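Local coordinates for protein ribonucleoside-diphosphate reductase small chain 2 (Saccharomyces cerevisiae, PDB 1JK0) that pairs with a second small chain in the ribonucleotide reductase that makes deoxyribonucleotides for DNA synthesis, and is required for its partner's folding and assembly with the large subunits, at residues K13-M18 against N170-Y175; I82-A87 against P146-I151. All blocks are in the same frame, centred on the assembly; numbering follows the deposited sequence.

Interaction 1: K13-M18 against N170-Y175; sequences KERHDM and NDDSLY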
loop_
_atom_site.group_PDB
_atom_site.type_symbol
_atom_site.label_atom_id
_atom_site.label_comp_id
_atom_site.label_asym_id
_atom_site.label_seq_id
_atom_site.Cartn_x
_atom_site.Cartn_y
_atom_site.Cartn_z
ATOM N N LYS B 13 2.598 -5.006 39.128
ATOM C CA LYS B 13 2.603 -6.462 39.005
ATOM C C LYS B 13 1.694 -6.957 37.882
ATOM O O LYS B 13 2.138 -7.703 37.009
ATOM C CB LYS B 13 2.168 -7.095 40.334
ATOM C CG LYS B 13 2.989 -6.612 41.541
ATOM C CD LYS B 13 2.335 -6.930 42.895
ATOM C CE LYS B 13 3.124 -6.300 44.056
ATOM N NZ LYS B 13 2.493 -6.461 45.412
ATOM N N GLU B 14 0.427 -6.539 37.907
ATOM C CA GLU B 14 -0.543 -6.954 36.889
ATOM C C GLU B 14 -0.128 -6.631 35.456
ATOM O O GLU B 14 -0.465 -7.367 34.530
ATOM C CB GLU B 14 -1.931 -6.359 37.179
ATOM C CG GLU B 14 -1.963 -4.892 37.583
ATOM C CD GLU B 14 -3.375 -4.419 37.941
ATOM O OE1 GLU B 14 -4.204 -4.258 37.018
ATOM O OE2 GLU B 14 -3.661 -4.221 39.148
ATOM N N ARG B 15 0.599 -5.536 35.269
ATOM C CA ARG B 15 1.057 -5.190 33.934
ATOM C C ARG B 15 1.975 -6.308 33.440
ATOM O O ARG B 15 2.028 -6.597 32.250
ATOM C CB ARG B 15 1.809 -3.860 33.948
ATOM C CG ARG B 15 2.331 -3.446 32.582
ATOM C CD ARG B 15 3.021 -2.086 32.618
ATOM N NE ARG B 15 2.094 -1.004 32.949
ATOM C CZ ARG B 15 2.435 0.282 32.975
ATOM N NH1 ARG B 15 3.679 0.649 32.687
ATOM N NH2 ARG B 15 1.539 1.209 33.296
ATOM N N HIS B 16 2.691 -6.943 34.364
ATOM C CA HIS B 16 3.591 -8.046 34.009
ATOM C C HIS B 16 2.809 -9.244 33.455
ATOM O O HIS B 16 3.296 -9.958 32.572
ATOM C CB HIS B 16 4.396 -8.508 35.231
ATOM C CG HIS B 16 5.211 -9.741 34.984
ATOM N ND1 HIS B 16 6.366 -9.733 34.232
ATOM C CD2 HIS B 16 5.007 -11.029 35.347
ATOM C CE1 HIS B 16 6.838 -10.964 34.139
ATOM N NE2 HIS B 16 6.032 -11.770 34.805
ATOM N N ASP B 17 1.607 -9.459 33.991
ATOM C CA ASP B 17 0.750 -10.561 33.569
ATOM C C ASP B 17 0.159 -10.319 32.183
ATOM O O ASP B 17 0.108 -11.230 31.353
ATOM C CB ASP B 17 -0.375 -10.776 34.582
ATOM C CG ASP B 17 0.135 -11.287 35.923
ATOM O OD1 ASP B 17 -0.704 -11.628 36.784
ATOM O OD2 ASP B 17 1.370 -11.348 36.122
ATOM N N MET B 18 -0.288 -9.089 31.936
ATOM C CA MET B 18 -0.857 -8.730 30.645
ATOM C C MET B 18 0.214 -8.951 29.570
ATOM O O MET B 18 -0.073 -9.435 28.477
ATOM C CB MET B 18 -1.306 -7.271 30.664
ATOM C CG MET B 18 -2.516 -6.993 29.791
ATOM S SD MET B 18 -3.193 -5.311 29.938
ATOM C CE MET B 18 -2.894 -4.701 28.318
ATOM N N ASN B 170 7.837 3.974 24.017
ATOM C CA ASN B 170 8.459 3.321 25.166
ATOM C C ASN B 170 8.343 1.800 25.081
ATOM O O ASN B 170 7.255 1.257 24.894
ATOM C CB ASN B 170 7.819 3.844 26.467
ATOM C CG ASN B 170 8.126 2.970 27.672
ATOM O OD1 ASN B 170 9.229 2.445 27.804
ATOM N ND2 ASN B 170 7.151 2.825 28.565
ATOM N N ASP B 171 9.476 1.118 25.213
ATOM C CA ASP B 171 9.503 -0.337 25.149
ATOM C C ASP B 171 8.549 -0.914 26.192
ATOM O O ASP B 171 7.726 -1.776 25.895
ATOM C CB ASP B 171 10.927 -0.846 25.401
ATOM C CG ASP B 171 11.081 -2.340 25.110
ATOM O OD1 ASP B 171 10.527 -3.165 25.873
ATOM O OD2 ASP B 171 11.759 -2.692 24.116
ATOM N N ASP B 172 8.650 -0.414 27.414
ATOM C CA ASP B 172 7.810 -0.890 28.495
ATOM C C ASP B 172 6.362 -0.438 28.331
ATOM O O ASP B 172 5.857 0.375 29.109
ATOM C CB ASP B 172 8.382 -0.410 29.829
ATOM C CG ASP B 172 7.542 -0.835 31.005
ATOM O OD1 ASP B 172 7.166 -2.030 31.076
ATOM O OD2 ASP B 172 7.268 0.032 31.862
ATOM N N SER B 173 5.706 -0.979 27.306
ATOM C CA SER B 173 4.309 -0.663 27.007
ATOM C C SER B 173 3.551 -1.895 26.508
ATOM O O SER B 173 4.150 -2.829 25.977
ATOM C CB SER B 173 4.234 0.431 25.941
ATOM O OG SER B 173 4.835 0.000 24.730
ATOM N N LEU B 174 2.233 -1.888 26.681
ATOM C CA LEU B 174 1.387 -2.991 26.233
ATOM C C LEU B 174 0.501 -2.548 25.071
ATOM O O LEU B 174 0.145 -1.372 24.966
ATOM C CB LEU B 174 0.509 -3.477 27.377
ATOM C CG LEU B 174 1.207 -4.211 28.520
ATOM C CD1 LEU B 174 0.203 -4.476 29.639
ATOM C CD2 LEU B 174 1.797 -5.510 28.009
ATOM N N TYR B 175 0.139 -3.497 24.212
ATOM C CA TYR B 175 -0.688 -3.224 23.037
ATOM C C TYR B 175 -1.965 -2.459 23.354
ATOM O O TYR B 175 -2.281 -1.453 22.706
ATOM C CB TYR B 175 -1.043 -4.531 22.332
ATOM C CG TYR B 175 -1.880 -4.335 21.091
ATOM C CD1 TYR B 175 -1.399 -3.593 20.018
ATOM C CD2 TYR B 175 -3.163 -4.873 20.998
ATOM C CE1 TYR B 175 -2.170 -3.389 18.885
ATOM C CE2 TYR B 175 -3.941 -4.676 19.867
ATOM C CZ TYR B 175 -3.437 -3.932 18.813
ATOM O OH TYR B 175 -4.195 -3.733 17.687
#
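M18, on the N-terminal helix 13-21, and L174, at the end of the loop 170-175, form the apolar centre of this contact. Followed outward, the methionine stays close to one methyl group: M18 CB is 3.3 Å from L174 CD1, M18 CG 3.7 Å from the same L174 CD1, and M18 SD 3.5 Å from it. The last torsion of the chain (chi3 115°) bends it, bringing M18 CE 3.4 Å from L174 CD1 and close to L174 CB as well. The leucine methyl therefore rests along the whole thioether chain, while L174 CD2 lies nearer the main chain of M18. One turn earlier R15 touches the same methyl, with R15 CG 3.8 Å from L174 CD1. Its CG is anti to the backbone N (chi1 179°), which extends the aliphatic stem, and a bend at chi3 leaves the guanidinium near D172. There R15 NH1 and D172 OD2 make a long salt bridge of 3.7 Å; the carboxylate oxygen lies at the guanidinium's edge, in its plane, although the two flat groups are turned 44° apart. D172, the centre of an inverse gamma turn, makes its stronger salt bridge to K19 through OD1, and R15 has a weak ion pair with E177. L174 is the N-cap residue of helix 175-188, and S173 OG bonds to R178 of that helix. Helix 13-21 thus packs through M18 and R15 against the loop that leads from helix 155-166 into helix 175-188.

Interaction 2: I82-A87 against P146-I151; sequences IGNLLA and PLFKEI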
loop_
_atom_site.group_PDB
_atom_site.type_symbol
_atom_site.label_atom_id
_atom_site.label_comp_id
_atom_site.label_asym_id
_atom_site.label_seq_id
_atom_site.Cartn_x
_atom_site.Cartn_y
_atom_site.Cartn_z
ATOM N N ILE B 82 -5.152 30.598 11.387
ATOM C CA ILE B 82 -5.211 29.608 10.331
ATOM C C ILE B 82 -3.800 29.261 9.879
ATOM O O ILE B 82 -3.506 28.112 9.572
ATOM C CB ILE B 82 -6.011 30.159 9.145
ATOM C CG1 ILE B 82 -7.443 30.440 9.601
ATOM C CG2 ILE B 82 -5.969 29.191 7.977
ATOM C CD1 ILE B 82 -8.283 31.162 8.584
ATOM N N GLY B 83 -2.932 30.267 9.849
ATOM C CA GLY B 83 -1.557 30.049 9.441
ATOM C C GLY B 83 -0.928 28.897 10.195
ATOM O O GLY B 83 -0.510 27.917 9.586
ATOM N N ASN B 84 -0.861 29.005 11.518
ATOM C CA ASN B 84 -0.277 27.948 12.343
ATOM C C ASN B 84 -1.107 26.663 12.239
ATOM O O ASN B 84 -0.561 25.567 12.089
ATOM C CB ASN B 84 -0.191 28.407 13.806
ATOM C CG ASN B 84 0.672 29.652 13.983
ATOM O OD1 ASN B 84 1.886 29.630 13.738
ATOM N ND2 ASN B 84 0.047 30.747 14.408
ATOM N N LEU B 85 -2.430 26.818 12.315
ATOM C CA LEU B 85 -3.388 25.709 12.217
ATOM C C LEU B 85 -3.007 24.788 11.065
ATOM O O LEU B 85 -2.969 23.567 11.217
ATOM C CB LEU B 85 -4.794 26.266 11.983
ATOM C CG LEU B 85 -6.008 25.337 12.046
ATOM C CD1 LEU B 85 -5.938 24.286 10.950
ATOM C CD2 LEU B 85 -6.063 24.694 13.415
ATOM N N LEU B 86 -2.739 25.381 9.909
ATOM C CA LEU B 86 -2.343 24.614 8.746
ATOM C C LEU B 86 -0.908 24.174 8.953
ATOM O O LEU B 86 -0.595 22.995 8.855
ATOM C CB LEU B 86 -2.442 25.460 7.470
ATOM C CG LEU B 86 -3.792 26.116 7.155
ATOM C CD1 LEU B 86 -3.742 26.759 5.773
ATOM C CD2 LEU B 86 -4.897 25.080 7.228
ATOM N N ALA B 87 -0.047 25.140 9.259
ATOM C CA ALA B 87 1.378 24.890 9.472
ATOM C C ALA B 87 1.657 23.737 10.429
ATOM O O ALA B 87 2.665 23.043 10.295
ATOM C CB ALA B 87 2.060 26.154 9.969
ATOM N N PRO B 146 3.881 32.020 6.499
ATOM C CA PRO B 146 3.743 31.097 7.634
ATOM C C PRO B 146 4.921 31.222 8.605
ATOM O O PRO B 146 6.032 30.758 8.328
ATOM C CB PRO B 146 3.687 29.729 6.962
ATOM C CG PRO B 146 3.009 30.030 5.673
ATOM C CD PRO B 146 3.706 31.299 5.225
ATOM N N LEU B 147 4.661 31.850 9.745
ATOM C CA LEU B 147 5.684 32.066 10.756
ATOM C C LEU B 147 6.178 30.770 11.389
ATOM O O LEU B 147 7.324 30.373 11.172
ATOM C CB LEU B 147 5.142 33.002 11.836
ATOM C CG LEU B 147 6.087 34.072 12.387
ATOM C CD1 LEU B 147 5.288 35.026 13.261
ATOM C CD2 LEU B 147 7.224 33.430 13.171
ATOM N N PHE B 148 5.314 30.110 12.162
ATOM C CA PHE B 148 5.672 28.862 12.848
ATOM C C PHE B 148 6.459 27.857 12.007
ATOM O O PHE B 148 7.278 27.109 12.538
ATOM C CB PHE B 148 4.409 28.186 13.429
ATOM C CG PHE B 148 4.641 26.777 13.943
ATOM C CD1 PHE B 148 4.509 25.675 13.094
ATOM C CD2 PHE B 148 5.013 26.553 15.269
ATOM C CE1 PHE B 148 4.744 24.370 13.556
ATOM C CE2 PHE B 148 5.252 25.252 15.742
ATOM C CZ PHE B 148 5.116 24.161 14.880
ATOM N N LYS B 149 6.220 27.842 10.701
ATOM C CA LYS B 149 6.906 26.909 9.815
ATOM C C LYS B 149 8.426 26.856 10.076
ATOM O O LYS B 149 9.039 25.792 9.976
ATOM C CB LYS B 149 6.628 27.289 8.354
ATOM C CG LYS B 149 6.650 26.128 7.357
ATOM C CD LYS B 149 5.396 25.273 7.455
ATOM C CE LYS B 149 4.143 26.108 7.245
ATOM N NZ LYS B 149 4.145 26.843 5.952
ATOM N N GLU B 150 9.032 27.991 10.422
ATOM C CA GLU B 150 10.477 28.027 10.679
ATOM C C GLU B 150 10.867 27.451 12.037
ATOM O O GLU B 150 11.915 26.816 12.174
ATOM C CB GLU B 150 11.010 29.466 10.561
ATOM C CG GLU B 150 11.596 29.826 9.185
ATOM C CD GLU B 150 13.022 29.310 8.983
ATOM O OE1 GLU B 150 13.267 28.104 9.212
ATOM O OE2 GLU B 150 13.895 30.114 8.588
ATOM N N ILE B 151 10.014 27.681 13.032
ATOM C CA ILE B 151 10.251 27.206 14.396
ATOM C C ILE B 151 9.334 26.036 14.755
ATOM O O ILE B 151 8.786 25.977 15.862
ATOM C CB ILE B 151 10.031 28.349 15.421
ATOM C CG1 ILE B 151 8.661 28.999 15.193
ATOM C CG2 ILE B 151 11.149 29.386 15.293
ATOM C CD1 ILE B 151 8.357 30.164 16.124
#
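F148 carries its ring anti to the backbone N (chi1 170°), which directs it at helix 78-89, while N84 swings its amide toward the loop with CG anti to its own carbonyl carbon (chi1 -60°). K149 follows a different course: bends at three successive torsions curl its chain, so that a methylene near the tip reaches the helix. The central residue is A87, whose methyl meets both loop side chains. A87 CB lies 4.0 Å from F148 CD1, an oblique approach to the ring, and 3.4 Å from K149 CE; the same CE is 3.8 Å from A87 CA. The lysine thus contributes hydrocarbon here. Toward the start of the segment, the amide oxygen of N84 sits beside F148 CB, with the amide plane 85° from the ring plane. This is packing against the stem of the phenylalanine. On the loop side, the chain coils like a helix through 148-150; E150 N bonds to L147 O at 3.0 Å, and I151 lays its carbonyl carbon over the rim of one F148 ring face. Beyond the contact, L86 packs on M134 and V135 of helix 111-138, I82 and L85 lean on helix 191-200, and K149 also touches a polar side chain of the partner protein in the dimer. The side chain of A87 is about 9 Å from that of Y131, the predicted active-site tyrosine. Helix 78-89, wedged between bundle helices and a surface loop, fits the all-helical, ferritin-like fold of ribonucleotide reductase small chains.

Overall arrangement
The two contacts sit toward different ends of the elongated helical chain, their centres 38 Å apart and their nearest atoms about 22 Å apart, without touching. Along the sequence they are nested: 13-18 comes first, then 82-87 and 146-151, and finally 170-175, so interaction 2 falls between the two segments of interaction 1. Helix 155-166 joins them, running from the loop of interaction 2 to the loop of interaction 1. Each pairs a helix with a connection that comes later in the chain: interaction 1 packs the N-terminal helix against the loop before helix 175-188, away from the annotated sites, whereas interaction 2 lies closer to the predicted active site and to the partner chain.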